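Local atomic coordinates of protein Tube (Drosophila melanogaster, PDB entry 1D2Z), a protein that recruits the kinase Pelle to the plasma membrane through its death domain and so activates it in Toll signalling, which sets embryonic dorsoventral polarity. Residues K24-N29 with A117-A122; L35-P40 with Q69-I74; G52-P57 with L111-Q116; Q73-A78 with Q85-M90. All blocks are in the same frame, centred on the assembly; numbering follows the deposited sequence.

Contact 1: K24-N29 with A117-A122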
loop_
_atom_site.group_PDB
_atom_site.type_symbol
_atom_site.label_atom_id
_atom_site.label_comp_id
_atom_site.label_asym_id
_atom_site.label_seq_id
_atom_site.Cartn_x
_atom_site.Cartn_y
_atom_site.Cartn_z
ATOM N N LYS B 24 8.625 -6.782 2.371
ATOM C CA LYS B 24 8.760 -6.585 0.928
ATOM C C LYS B 24 7.625 -5.737 0.360
ATOM O O LYS B 24 7.816 -4.969 -0.587
ATOM C CB LYS B 24 8.855 -7.925 0.193
ATOM C CG LYS B 24 10.136 -8.702 0.508
ATOM C CD LYS B 24 11.374 -7.786 0.487
ATOM C CE LYS B 24 11.654 -7.201 -0.895
ATOM N NZ LYS B 24 12.641 -6.078 -0.810
ATOM N N ILE B 25 6.450 -5.863 0.961
ATOM C CA ILE B 25 5.294 -5.082 0.540
ATOM C C ILE B 25 5.544 -3.616 0.905
ATOM O O ILE B 25 5.387 -2.722 0.071
ATOM C CB ILE B 25 4.011 -5.605 1.220
ATOM C CG1 ILE B 25 3.757 -7.052 0.779
ATOM C CG2 ILE B 25 2.816 -4.707 0.880
ATOM C CD1 ILE B 25 2.553 -7.688 1.407
ATOM N N LEU B 26 5.993 -3.385 2.136
ATOM C CA LEU B 26 6.274 -2.034 2.615
ATOM C C LEU B 26 7.490 -1.395 1.949
ATOM O O LEU B 26 7.643 -0.173 1.988
ATOM C CB LEU B 26 6.443 -2.027 4.138
ATOM C CG LEU B 26 5.176 -2.260 4.967
ATOM C CD1 LEU B 26 5.534 -2.492 6.432
ATOM C CD2 LEU B 26 4.233 -1.072 4.816
ATOM N N ASP B 27 8.371 -2.216 1.372
ATOM C CA ASP B 27 9.553 -1.694 0.688
ATOM C C ASP B 27 9.151 -0.951 -0.580
ATOM O O ASP B 27 9.819 -0.002 -0.983
ATOM C CB ASP B 27 10.540 -2.811 0.333
ATOM C CG ASP B 27 11.378 -3.253 1.517
ATOM O OD1 ASP B 27 11.637 -2.424 2.415
ATOM O OD2 ASP B 27 11.789 -4.431 1.542
ATOM N N GLU B 28 8.063 -1.391 -1.210
ATOM C CA GLU B 28 7.581 -0.747 -2.428
ATOM C C GLU B 28 7.165 0.695 -2.156
ATOM O O GLU B 28 6.470 0.979 -1.178
ATOM C CB GLU B 28 6.401 -1.518 -3.022
ATOM C CG GLU B 28 6.770 -2.887 -3.571
ATOM C CD GLU B 28 5.646 -3.531 -4.368
ATOM O OE1 GLU B 28 4.891 -2.806 -5.062
ATOM O OE2 GLU B 28 5.531 -4.774 -4.312
ATOM N N ASN B 29 7.639 1.601 -3.007
ATOM C CA ASN B 29 7.336 3.027 -2.904
ATOM C C ASN B 29 7.761 3.592 -1.542
ATOM O O ASN B 29 7.224 4.599 -1.074
ATOM C CB ASN B 29 5.841 3.274 -3.181
ATOM C CG ASN B 29 5.395 2.733 -4.546
ATOM O OD1 ASN B 29 5.973 3.077 -5.581
ATOM N ND2 ASN B 29 4.364 1.881 -4.549
ATOM N N ALA B 117 -2.503 5.095 7.377
ATOM C CA ALA B 117 -1.591 5.609 6.353
ATOM C C ALA B 117 -1.973 5.177 4.928
ATOM O O ALA B 117 -1.236 5.438 3.971
ATOM C CB ALA B 117 -0.159 5.179 6.669
ATOM N N GLU B 118 -3.121 4.514 4.803
ATOM C CA GLU B 118 -3.635 4.021 3.520
ATOM C C GLU B 118 -2.713 3.033 2.804
ATOM O O GLU B 118 -2.690 2.968 1.568
ATOM C CB GLU B 118 -4.007 5.181 2.587
ATOM C CG GLU B 118 -5.063 6.115 3.176
ATOM C CD GLU B 118 -5.707 7.043 2.151
ATOM O OE1 GLU B 118 -5.027 7.495 1.203
ATOM O OE2 GLU B 118 -6.908 7.330 2.307
ATOM N N LEU B 119 -1.965 2.266 3.593
ATOM C CA LEU B 119 -1.050 1.247 3.074
ATOM C C LEU B 119 -1.897 -0.025 2.975
ATOM O O LEU B 119 -1.701 -0.994 3.716
ATOM C CB LEU B 119 0.126 1.068 4.046
ATOM C CG LEU B 119 0.876 2.374 4.386
ATOM C CD1 LEU B 119 2.019 2.104 5.366
ATOM C CD2 LEU B 119 1.415 3.035 3.112
ATOM N N PHE B 120 -2.852 0.003 2.045
ATOM C CA PHE B 120 -3.787 -1.100 1.862
ATOM C C PHE B 120 -3.238 -2.438 1.410
ATOM O O PHE B 120 -3.786 -3.475 1.775
ATOM C CB PHE B 120 -4.982 -0.652 1.019
ATOM C CG PHE B 120 -5.892 0.300 1.748
ATOM C CD1 PHE B 120 -6.666 -0.144 2.815
ATOM C CD2 PHE B 120 -5.929 1.646 1.408
ATOM C CE1 PHE B 120 -7.465 0.745 3.542
ATOM C CE2 PHE B 120 -6.723 2.543 2.127
ATOM C CZ PHE B 120 -7.491 2.092 3.193
ATOM N N SER B 121 -2.155 -2.435 0.643
ATOM C CA SER B 121 -1.550 -3.692 0.205
ATOM C C SER B 121 -1.015 -4.428 1.430
ATOM O O SER B 121 -1.191 -5.640 1.575
ATOM C CB SER B 121 -0.410 -3.433 -0.770
ATOM O OG SER B 121 -0.783 -3.801 -2.076
ATOM N N ALA B 122 -0.374 -3.679 2.321
ATOM C CA ALA B 122 0.174 -4.241 3.548
ATOM C C ALA B 122 -0.957 -4.599 4.501
ATOM O O ALA B 122 -0.953 -5.678 5.104
ATOM C CB ALA B 122 1.135 -3.248 4.206
#
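Ile25 and Ala122 bring the two backbones closest, with their CA atoms 6.0 Å apart. Segment 24-29 is the last turn of helix 16-27 and the residues after it. Segment 117-122 leaves helix 107-116 and enters helix 120-130. The first of these helices ends in a Schellman motif with Glu118, at positive phi, as its C-prime residue. Leu119 then forms an inverse gamma turn and takes the N-cap position of the next helix.

Ile25 touches with its CG2 branch, which stands anti to the backbone N, while CG1 lies beside that N. CG2 rests on the start of helix 120-130, 3.6 Å from Ala122 N and 3.8 Å from Ser121 CB. Leu26 reaches across with one methyl. Its CD2 meets Ala122 CB at 3.8 Å and Leu119 CD1 at 3.9 Å, and the two leucine side chains cross at about a right angle. Leu114 and Leu35 pack against the same leucines.

The polar groups look elsewhere. Lys24 NZ pairs with Asp27 OD2 within its own helix. Ser121 OG bonds to Gly71 O of the Pelle death domain, and Asn29 ND2 to Asn67 O of that chain. Van der Waals packing, of methyls on methyls, CB and backbone, thus joins two helices of the death-domain bundle beside Ser121 and Asn29, which bond to Pelle.

Contact 2: L35-P40 with Q69-I74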
loop_
_atom_site.group_PDB
_atom_site.type_symbol
_atom_site.label_atom_id
_atom_site.label_comp_id
_atom_site.label_asym_id
_atom_site.label_seq_id
_atom_site.Cartn_x
_atom_site.Cartn_y
_atom_site.Cartn_z
ATOM N N LEU B 35 4.604 4.551 7.383
ATOM C CA LEU B 35 4.164 3.859 8.592
ATOM C C LEU B 35 4.983 4.324 9.798
ATOM O O LEU B 35 4.425 4.713 10.824
ATOM C CB LEU B 35 4.306 2.339 8.427
ATOM C CG LEU B 35 4.162 1.459 9.680
ATOM C CD1 LEU B 35 2.774 1.595 10.291
ATOM C CD2 LEU B 35 4.444 0.009 9.320
ATOM N N MET B 36 6.305 4.312 9.649
ATOM C CA MET B 36 7.207 4.693 10.734
ATOM C C MET B 36 6.950 6.091 11.268
ATOM O O MET B 36 6.991 6.314 12.480
ATOM C CB MET B 36 8.664 4.569 10.293
ATOM C CG MET B 36 9.676 4.760 11.418
ATOM S SD MET B 36 11.342 4.311 10.926
ATOM C CE MET B 36 12.240 4.635 12.459
ATOM N N SER B 37 6.626 7.006 10.360
ATOM C CA SER B 37 6.369 8.400 10.701
ATOM C C SER B 37 5.109 8.654 11.509
ATOM O O SER B 37 5.029 9.653 12.220
ATOM C CB SER B 37 6.330 9.249 9.427
ATOM O OG SER B 37 7.607 9.284 8.812
ATOM N N ILE B 38 4.119 7.772 11.393
ATOM C CA ILE B 38 2.870 7.968 12.119
ATOM C C ILE B 38 2.669 7.122 13.372
ATOM O O ILE B 38 1.622 7.210 14.009
ATOM C CB ILE B 38 1.637 7.823 11.199
ATOM C CG1 ILE B 38 1.466 6.373 10.745
ATOM C CG2 ILE B 38 1.781 8.756 9.990
ATOM C CD1 ILE B 38 0.049 6.043 10.291
ATOM N N ILE B 39 3.668 6.320 13.737
ATOM C CA ILE B 39 3.568 5.481 14.936
ATOM C C ILE B 39 3.451 6.393 16.153
ATOM O O ILE B 39 4.387 7.118 16.480
ATOM C CB ILE B 39 4.799 4.567 15.085
ATOM C CG1 ILE B 39 4.799 3.504 13.983
ATOM C CG2 ILE B 39 4.820 3.915 16.463
ATOM C CD1 ILE B 39 6.115 2.768 13.838
ATOM N N PRO B 40 2.280 6.392 16.815
ATOM C CA PRO B 40 2.037 7.224 17.997
ATOM C C PRO B 40 2.953 6.843 19.150
ATOM O O PRO B 40 3.349 5.683 19.297
ATOM C CB PRO B 40 0.573 6.921 18.334
ATOM C CG PRO B 40 -0.012 6.488 17.013
ATOM C CD PRO B 40 1.078 5.609 16.484
ATOM N N GLN B 69 14.442 11.903 11.659
ATOM C CA GLN B 69 15.836 11.555 11.912
ATOM C C GLN B 69 16.009 10.064 12.181
ATOM O O GLN B 69 17.000 9.461 11.758
ATOM C CB GLN B 69 16.380 12.369 13.091
ATOM C CG GLN B 69 16.198 13.878 12.934
ATOM C CD GLN B 69 17.015 14.683 13.931
ATOM O OE1 GLN B 69 17.174 14.290 15.090
ATOM N NE2 GLN B 69 17.545 15.816 13.481
ATOM N N ASP B 70 15.056 9.473 12.900
ATOM C CA ASP B 70 15.107 8.044 13.204
ATOM C C ASP B 70 14.914 7.256 11.913
ATOM O O ASP B 70 15.451 6.157 11.755
ATOM C CB ASP B 70 14.027 7.665 14.221
ATOM C CG ASP B 70 14.233 8.332 15.567
ATOM O OD1 ASP B 70 15.166 7.928 16.295
ATOM O OD2 ASP B 70 13.462 9.260 15.893
ATOM N N VAL B 71 14.161 7.845 10.989
ATOM C CA VAL B 71 13.896 7.236 9.691
ATOM C C VAL B 71 15.184 7.180 8.860
ATOM O O VAL B 71 15.430 6.201 8.153
ATOM C CB VAL B 71 12.806 8.024 8.926
ATOM C CG1 VAL B 71 12.557 7.407 7.561
ATOM C CG2 VAL B 71 11.510 8.045 9.732
ATOM N N PHE B 72 16.019 8.212 8.988
ATOM C CA PHE B 72 17.284 8.294 8.259
ATOM C C PHE B 72 18.267 7.182 8.616
ATOM O O PHE B 72 18.935 6.642 7.735
ATOM C CB PHE B 72 17.949 9.658 8.482
ATOM C CG PHE B 72 19.347 9.761 7.909
ATOM C CD1 PHE B 72 19.545 10.006 6.552
ATOM C CD2 PHE B 72 20.465 9.610 8.731
ATOM C CE1 PHE B 72 20.835 10.099 6.022
ATOM C CE2 PHE B 72 21.759 9.701 8.211
ATOM C CZ PHE B 72 21.944 9.946 6.855
ATOM N N GLN B 73 18.377 6.864 9.905
ATOM C CA GLN B 73 19.294 5.820 10.359
ATOM C C GLN B 73 19.060 4.514 9.614
ATOM O O GLN B 73 20.005 3.768 9.344
ATOM C CB GLN B 73 19.163 5.593 11.864
ATOM C CG GLN B 73 19.495 6.814 12.702
ATOM C CD GLN B 73 19.501 6.516 14.189
ATOM O OE1 GLN B 73 20.435 6.888 14.898
ATOM N NE2 GLN B 73 18.460 5.843 14.668
ATOM N N ILE B 74 17.798 4.247 9.285
ATOM C CA ILE B 74 17.428 3.044 8.545
ATOM C C ILE B 74 17.949 3.199 7.115
ATOM O O ILE B 74 18.581 2.290 6.576
ATOM C CB ILE B 74 15.885 2.834 8.516
ATOM C CG1 ILE B 74 15.327 2.713 9.940
ATOM C CG2 ILE B 74 15.538 1.586 7.712
ATOM C CD1 ILE B 74 15.810 1.486 10.695
#
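Met36 carries this contact between two helices of the death-domain bundle, 31-38 and 68-80, lying along Val71 with its chain running the opposite way. Its SD is 3.9 Å from Val71 CG2, and its CG is 4.1 Å from the same methyl. The terminal methyl goes further, over the backbone of helix 68-80. There Met36 CE lies 3.6 Å from Asp70 O and 3.9 Å from Asp70 CB. Ile74 adds a looser touch, its CG1 4.4 Å from Met36 SD. At the margin, Ser37 OG approaches Val71 CG2 at 4.2 Å.

The reach of the methionine comes from its shape. CG is anti to the backbone N (chi1 -172°), and the chain stays extended to the end, with chi3 at -179°. Sulfur and methyl are thereby carried straight across to the facing helix. Val71 meets them with CG2, the branch beside its backbone N.

The polar groups at the edge are held locally. Ser37 OG bonds to Arg33 O one turn back. Asp70 OD2 accepts from Thr67 N at the start of helix 68-80. Both polar ends bond within their own stretch of chain, and what crosses is van der Waals packing.

Around this pair, Met91 of helix 87-96 and Tyr66 also touch Met36. Trp32 and Arg33, earlier in helix 31-38, cover Val71, and Trp32 also packs on Ile74. Leu35 of the same helix meets Leu110 and Leu113, so helix 31-38 lies between helix 68-80 and helix 107-116.

Contact 3: G52-P57 with L111-Q116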
loop_
_atom_site.group_PDB
_atom_site.type_symbol
_atom_site.label_atom_id
_atom_site.label_comp_id
_atom_site.label_asym_id
_atom_site.label_seq_id
_atom_site.Cartn_x
_atom_site.Cartn_y
_atom_site.Cartn_z
ATOM N N GLY B 52 -10.834 -1.235 16.029
ATOM C CA GLY B 52 -11.387 0.070 16.345
ATOM C C GLY B 52 -10.987 0.581 17.717
ATOM O O GLY B 52 -11.600 1.518 18.238
ATOM N N CYS B 53 -9.965 -0.035 18.306
ATOM C CA CYS B 53 -9.486 0.366 19.622
ATOM C C CYS B 53 -8.361 1.390 19.566
ATOM O O CYS B 53 -8.003 1.972 20.591
ATOM C CB CYS B 53 -9.041 -0.851 20.436
ATOM S SG CYS B 53 -10.401 -1.911 20.968
ATOM N N LEU B 54 -7.782 1.591 18.387
ATOM C CA LEU B 54 -6.708 2.568 18.247
ATOM C C LEU B 54 -7.254 3.862 17.656
ATOM O O LEU B 54 -7.402 3.987 16.440
ATOM C CB LEU B 54 -5.564 2.018 17.380
ATOM C CG LEU B 54 -4.169 2.663 17.483
ATOM C CD1 LEU B 54 -3.175 1.840 16.687
ATOM C CD2 LEU B 54 -4.163 4.099 16.989
ATOM N N ASN B 55 -7.599 4.804 18.528
ATOM C CA ASN B 55 -8.102 6.107 18.097
ATOM C C ASN B 55 -6.850 6.914 17.763
ATOM O O ASN B 55 -6.180 7.417 18.662
ATOM C CB ASN B 55 -8.872 6.779 19.239
ATOM C CG ASN B 55 -9.601 8.042 18.797
ATOM O OD1 ASN B 55 -9.052 8.881 18.084
ATOM N ND2 ASN B 55 -10.846 8.179 19.227
ATOM N N PHE B 56 -6.525 6.999 16.475
ATOM C CA PHE B 56 -5.333 7.710 16.016
ATOM C C PHE B 56 -5.246 9.169 16.476
ATOM O O PHE B 56 -4.201 9.602 16.961
ATOM C CB PHE B 56 -5.200 7.613 14.492
ATOM C CG PHE B 56 -3.926 8.197 13.958
ATOM C CD1 PHE B 56 -2.718 7.529 14.126
ATOM C CD2 PHE B 56 -3.929 9.416 13.285
ATOM C CE1 PHE B 56 -1.538 8.063 13.633
ATOM C CE2 PHE B 56 -2.751 9.955 12.787
ATOM C CZ PHE B 56 -1.555 9.278 12.962
ATOM N N PRO B 57 -6.323 9.958 16.283
ATOM C CA PRO B 57 -6.299 11.362 16.707
ATOM C C PRO B 57 -6.041 11.502 18.211
ATOM O O PRO B 57 -5.288 12.370 18.634
ATOM C CB PRO B 57 -7.697 11.851 16.326
ATOM C CG PRO B 57 -7.987 11.056 15.098
ATOM C CD PRO B 57 -7.551 9.675 15.516
ATOM N N LEU B 111 -1.965 -3.253 12.034
ATOM C CA LEU B 111 -3.065 -3.219 11.075
ATOM C C LEU B 111 -3.764 -1.863 11.044
ATOM O O LEU B 111 -3.957 -1.291 9.976
ATOM C CB LEU B 111 -4.086 -4.324 11.369
ATOM C CG LEU B 111 -5.353 -4.294 10.499
ATOM C CD1 LEU B 111 -4.972 -4.452 9.039
ATOM C CD2 LEU B 111 -6.336 -5.390 10.915
ATOM N N GLN B 112 -4.122 -1.348 12.214
ATOM C CA GLN B 112 -4.803 -0.062 12.297
ATOM C C GLN B 112 -3.932 1.104 11.827
ATOM O O GLN B 112 -4.435 2.038 11.202
ATOM C CB GLN B 112 -5.340 0.164 13.707
ATOM C CG GLN B 112 -6.513 -0.745 14.018
ATOM C CD GLN B 112 -6.946 -0.676 15.463
ATOM O OE1 GLN B 112 -7.864 0.067 15.814
ATOM N NE2 GLN B 112 -6.300 -1.467 16.311
ATOM N N LEU B 113 -2.631 1.045 12.106
ATOM C CA LEU B 113 -1.722 2.100 11.647
ATOM C C LEU B 113 -1.556 2.009 10.123
ATOM O O LEU B 113 -1.480 3.031 9.450
ATOM C CB LEU B 113 -0.363 2.024 12.352
ATOM C CG LEU B 113 -0.359 2.403 13.843
ATOM C CD1 LEU B 113 1.041 2.282 14.410
ATOM C CD2 LEU B 113 -0.873 3.832 14.030
ATOM N N LEU B 114 -1.546 0.790 9.581
ATOM C CA LEU B 114 -1.417 0.605 8.132
ATOM C C LEU B 114 -2.619 1.240 7.432
ATOM O O LEU B 114 -2.473 1.917 6.411
ATOM C CB LEU B 114 -1.326 -0.881 7.775
ATOM C CG LEU B 114 -0.056 -1.627 8.199
ATOM C CD1 LEU B 114 -0.225 -3.120 7.923
ATOM C CD2 LEU B 114 1.145 -1.078 7.446
ATOM N N VAL B 115 -3.797 1.055 8.023
ATOM C CA VAL B 115 -5.040 1.606 7.489
ATOM C C VAL B 115 -5.017 3.138 7.545
ATOM O O VAL B 115 -5.394 3.798 6.581
ATOM C CB VAL B 115 -6.264 1.061 8.272
ATOM C CG1 VAL B 115 -7.560 1.761 7.824
ATOM C CG2 VAL B 115 -6.379 -0.451 8.066
ATOM N N GLN B 116 -4.552 3.692 8.666
ATOM C CA GLN B 116 -4.456 5.143 8.843
ATOM C C GLN B 116 -3.569 5.789 7.770
ATOM O O GLN B 116 -3.846 6.899 7.311
ATOM C CB GLN B 116 -3.908 5.476 10.241
ATOM C CG GLN B 116 -3.567 6.960 10.462
ATOM C CD GLN B 116 -4.787 7.866 10.417
ATOM O OE1 GLN B 116 -5.903 7.459 10.768
ATOM N NE2 GLN B 116 -4.579 9.112 10.002
HETATM O O HOH W 1 -9.049 2.011 14.397
#
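A loop leading into the short helix 56-59 lies along helix 107-116 of the death-domain helical bundle, with Leu54 packed on Gln112 and Phe56 on Gln116. Asn55, between them, is the N-cap of the short helix, and its OD1 accepts from Ala58 N.

Gln112 extends its amide to the loop backbone. Its OE1 accepts from Leu54 N at 3.0 Å in a fairly straight bond, with the donor tilted 32° from the carbonyl plane. A water donates to Gln112 OE1 at 2.7 Å and to Leu54 O, bridging the segments a second time. The other end of the amide is also held: Gln112 NE2 donates to Cys48 O and Gly108 O. These bonds probably fix the amide's rotation.

Phe56 presents one ring face to Gln116. CG of Gln116 sits 3.6 Å from the ring centroid, almost on the normal, in a CH-pi contact. The amide plane stacks on the ring, 12° from parallel, with Gln116 NE2 3.4 Å from Phe56 CD2. A bend in the glutamine (chi2 65°) folds its end back over the ring. Leu113 CD2 comes in obliquely, 4.1 Å from Phe56 CD1, and also touches Leu54 CD1 at 4.0 Å. An alanine in place of Phe56 would probably leave the Gln116 amide without its stacking surface and free to turn.

The chemistry is thus mixed: one amide ties down the loop backbone by hydrogen bonds, and another lies flat on an aromatic face.

Contact 4: Q73-A78 with Q85-M90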
loop_
_atom_site.group_PDB
_atom_site.type_symbol
_atom_site.label_atom_id
_atom_site.label_comp_id
_atom_site.label_asym_id
_atom_site.label_seq_id
_atom_site.Cartn_x
_atom_site.Cartn_y
_atom_site.Cartn_z
ATOM N N GLN B 73 18.377 6.864 9.905
ATOM C CA GLN B 73 19.294 5.820 10.359
ATOM C C GLN B 73 19.060 4.514 9.614
ATOM O O GLN B 73 20.005 3.768 9.344
ATOM C CB GLN B 73 19.163 5.593 11.864
ATOM C CG GLN B 73 19.495 6.814 12.702
ATOM C CD GLN B 73 19.501 6.516 14.189
ATOM O OE1 GLN B 73 20.435 6.888 14.898
ATOM N NE2 GLN B 73 18.460 5.843 14.668
ATOM N N ILE B 74 17.798 4.247 9.285
ATOM C CA ILE B 74 17.428 3.044 8.545
ATOM C C ILE B 74 17.949 3.199 7.115
ATOM O O ILE B 74 18.581 2.290 6.576
ATOM C CB ILE B 74 15.885 2.834 8.516
ATOM C CG1 ILE B 74 15.327 2.713 9.940
ATOM C CG2 ILE B 74 15.538 1.586 7.712
ATOM C CD1 ILE B 74 15.810 1.486 10.695
ATOM N N ASP B 75 17.682 4.354 6.508
ATOM C CA ASP B 75 18.145 4.627 5.148
ATOM C C ASP B 75 19.671 4.531 5.079
ATOM O O ASP B 75 20.217 3.813 4.240
ATOM C CB ASP B 75 17.700 6.020 4.686
ATOM C CG ASP B 75 16.242 6.061 4.257
ATOM O OD1 ASP B 75 15.903 5.429 3.233
ATOM O OD2 ASP B 75 15.438 6.735 4.936
ATOM N N GLU B 76 20.339 5.226 5.997
ATOM C CA GLU B 76 21.798 5.249 6.077
ATOM C C GLU B 76 22.409 3.852 6.116
ATOM O O GLU B 76 23.170 3.477 5.221
ATOM C CB GLU B 76 22.246 6.021 7.322
ATOM C CG GLU B 76 23.755 6.003 7.559
ATOM C CD GLU B 76 24.131 6.367 8.982
ATOM O OE1 GLU B 76 23.963 5.513 9.881
ATOM O OE2 GLU B 76 24.596 7.505 9.205
ATOM N N ALA B 77 22.068 3.092 7.154
ATOM C CA ALA B 77 22.586 1.742 7.335
ATOM C C ALA B 77 22.333 0.838 6.138
ATOM O O ALA B 77 23.230 0.115 5.701
ATOM C CB ALA B 77 22.009 1.120 8.600
ATOM N N ALA B 78 21.121 0.900 5.595
ATOM C CA ALA B 78 20.757 0.073 4.452
ATOM C C ALA B 78 21.489 0.475 3.178
ATOM O O ALA B 78 21.807 -0.377 2.346
ATOM C CB ALA B 78 19.254 0.106 4.231
ATOM N N GLN B 85 18.704 -4.811 -0.096
ATOM C CA GLN B 85 18.498 -4.838 1.355
ATOM C C GLN B 85 17.164 -4.191 1.726
ATOM O O GLN B 85 16.907 -3.039 1.380
ATOM C CB GLN B 85 19.636 -4.115 2.078
ATOM C CG GLN B 85 19.713 -4.409 3.577
ATOM C CD GLN B 85 20.188 -5.825 3.882
ATOM O OE1 GLN B 85 19.723 -6.458 4.833
ATOM N NE2 GLN B 85 21.126 -6.324 3.083
ATOM N N SER B 86 16.335 -4.935 2.454
ATOM C CA SER B 86 15.021 -4.457 2.873
ATOM C C SER B 86 15.037 -3.442 4.019
ATOM O O SER B 86 15.325 -3.786 5.163
ATOM C CB SER B 86 14.128 -5.641 3.254
ATOM O OG SER B 86 12.911 -5.195 3.839
ATOM N N LYS B 87 14.697 -2.195 3.707
ATOM C CA LYS B 87 14.654 -1.144 4.723
ATOM C C LYS B 87 13.476 -1.339 5.686
ATOM O O LYS B 87 13.571 -0.984 6.863
ATOM C CB LYS B 87 14.594 0.235 4.063
ATOM C CG LYS B 87 15.856 0.583 3.266
ATOM C CD LYS B 87 15.773 1.968 2.628
ATOM C CE LYS B 87 17.091 2.335 1.951
ATOM N NZ LYS B 87 17.068 3.692 1.330
ATOM N N SER B 88 12.379 -1.912 5.182
ATOM C CA SER B 88 11.189 -2.179 5.997
ATOM C C SER B 88 11.525 -3.209 7.067
ATOM O O SER B 88 11.042 -3.124 8.191
ATOM C CB SER B 88 10.036 -2.714 5.137
ATOM O OG SER B 88 9.580 -1.752 4.198
ATOM N N GLN B 89 12.332 -4.198 6.693
ATOM C CA GLN B 89 12.752 -5.251 7.615
ATOM C C GLN B 89 13.527 -4.619 8.772
ATOM O O GLN B 89 13.271 -4.915 9.942
ATOM C CB GLN B 89 13.626 -6.263 6.876
ATOM C CG GLN B 89 14.114 -7.437 7.707
ATOM C CD GLN B 89 14.752 -8.512 6.850
ATOM O OE1 GLN B 89 14.282 -9.650 6.812
ATOM N NE2 GLN B 89 15.819 -8.153 6.144
ATOM N N MET B 90 14.447 -3.715 8.442
ATOM C CA MET B 90 15.233 -3.031 9.465
ATOM C C MET B 90 14.334 -2.159 10.329
ATOM O O MET B 90 14.522 -2.078 11.542
ATOM C CB MET B 90 16.338 -2.187 8.833
ATOM C CG MET B 90 17.460 -3.011 8.222
ATOM S SD MET B 90 18.726 -1.994 7.441
ATOM C CE MET B 90 18.935 -0.754 8.667
#
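Ala78 and Lys87 are the closest backbone pair, their CA atoms 6.2 Å apart where helix 68-80 faces the first turn of helix 87-96.

Lys87 runs fully extended beyond CG along the side of helix 68-80. Its CG passes 3.6 Å from Ala78 CB. Its NZ ends in a salt bridge with Asp75 OD1, at 2.8 Å, using the anti lone pair of that oxygen. Arg33 NH2 pairs with the same OD1, so two cationic groups meet on one oxygen and would be expected to favour the charged carboxylate. Trp32 touches both Asp75 and Lys87. A methionine in place of Lys87 would probably leave Asp75 without one of these two cationic partners, its charge less well balanced.

These are consecutive helices of the death-domain bundle, joined by a short connection. Helix 87-96 opens with Ser86 as N-cap, its OG accepting from Gln89 N at 3.1 Å. Ser86 and Ser88 point away from helix 68-80 and bond to Asp27 of helix 16-27.

Beside the lysine, Ile74 and Met90 pack side chains on each other and on backbone oxygens. Ile74 CG2 rests 3.3 Å from Lys87 O and also meets Met90 CB. Met90 bends at its last torsion (chi3 45°), which turns CE toward helix 68-80. Met90 CE then lies 3.6 Å from Ala77 CB and 3.7 Å from Ile74 O, while its sulfur is 3.9 Å from Ala78 CB.

Overall arrangement
From the N terminus, helix 16-27 opens the long loop that contact 1 closes at the start of helix 120-130. The other three contacts lie within that span. Helix 31-38 comes next and begins contact 2, which closes on helix 68-80. Residues 52-57 begin contact 3 before contact 2 has closed, so these two cross along the chain. Contact 4 starts on helix 68-80, sharing Gln73 and Ile74 with contact 2, and soon closes on helix 87-96. It falls within the loop of contact 3, which ends on helix 107-116. Contacts 3 and 4 do not touch, their centres about 24 Å apart. Asp27 links contact 1 to contact 4, and Leu35 links contact 1 to contact 2.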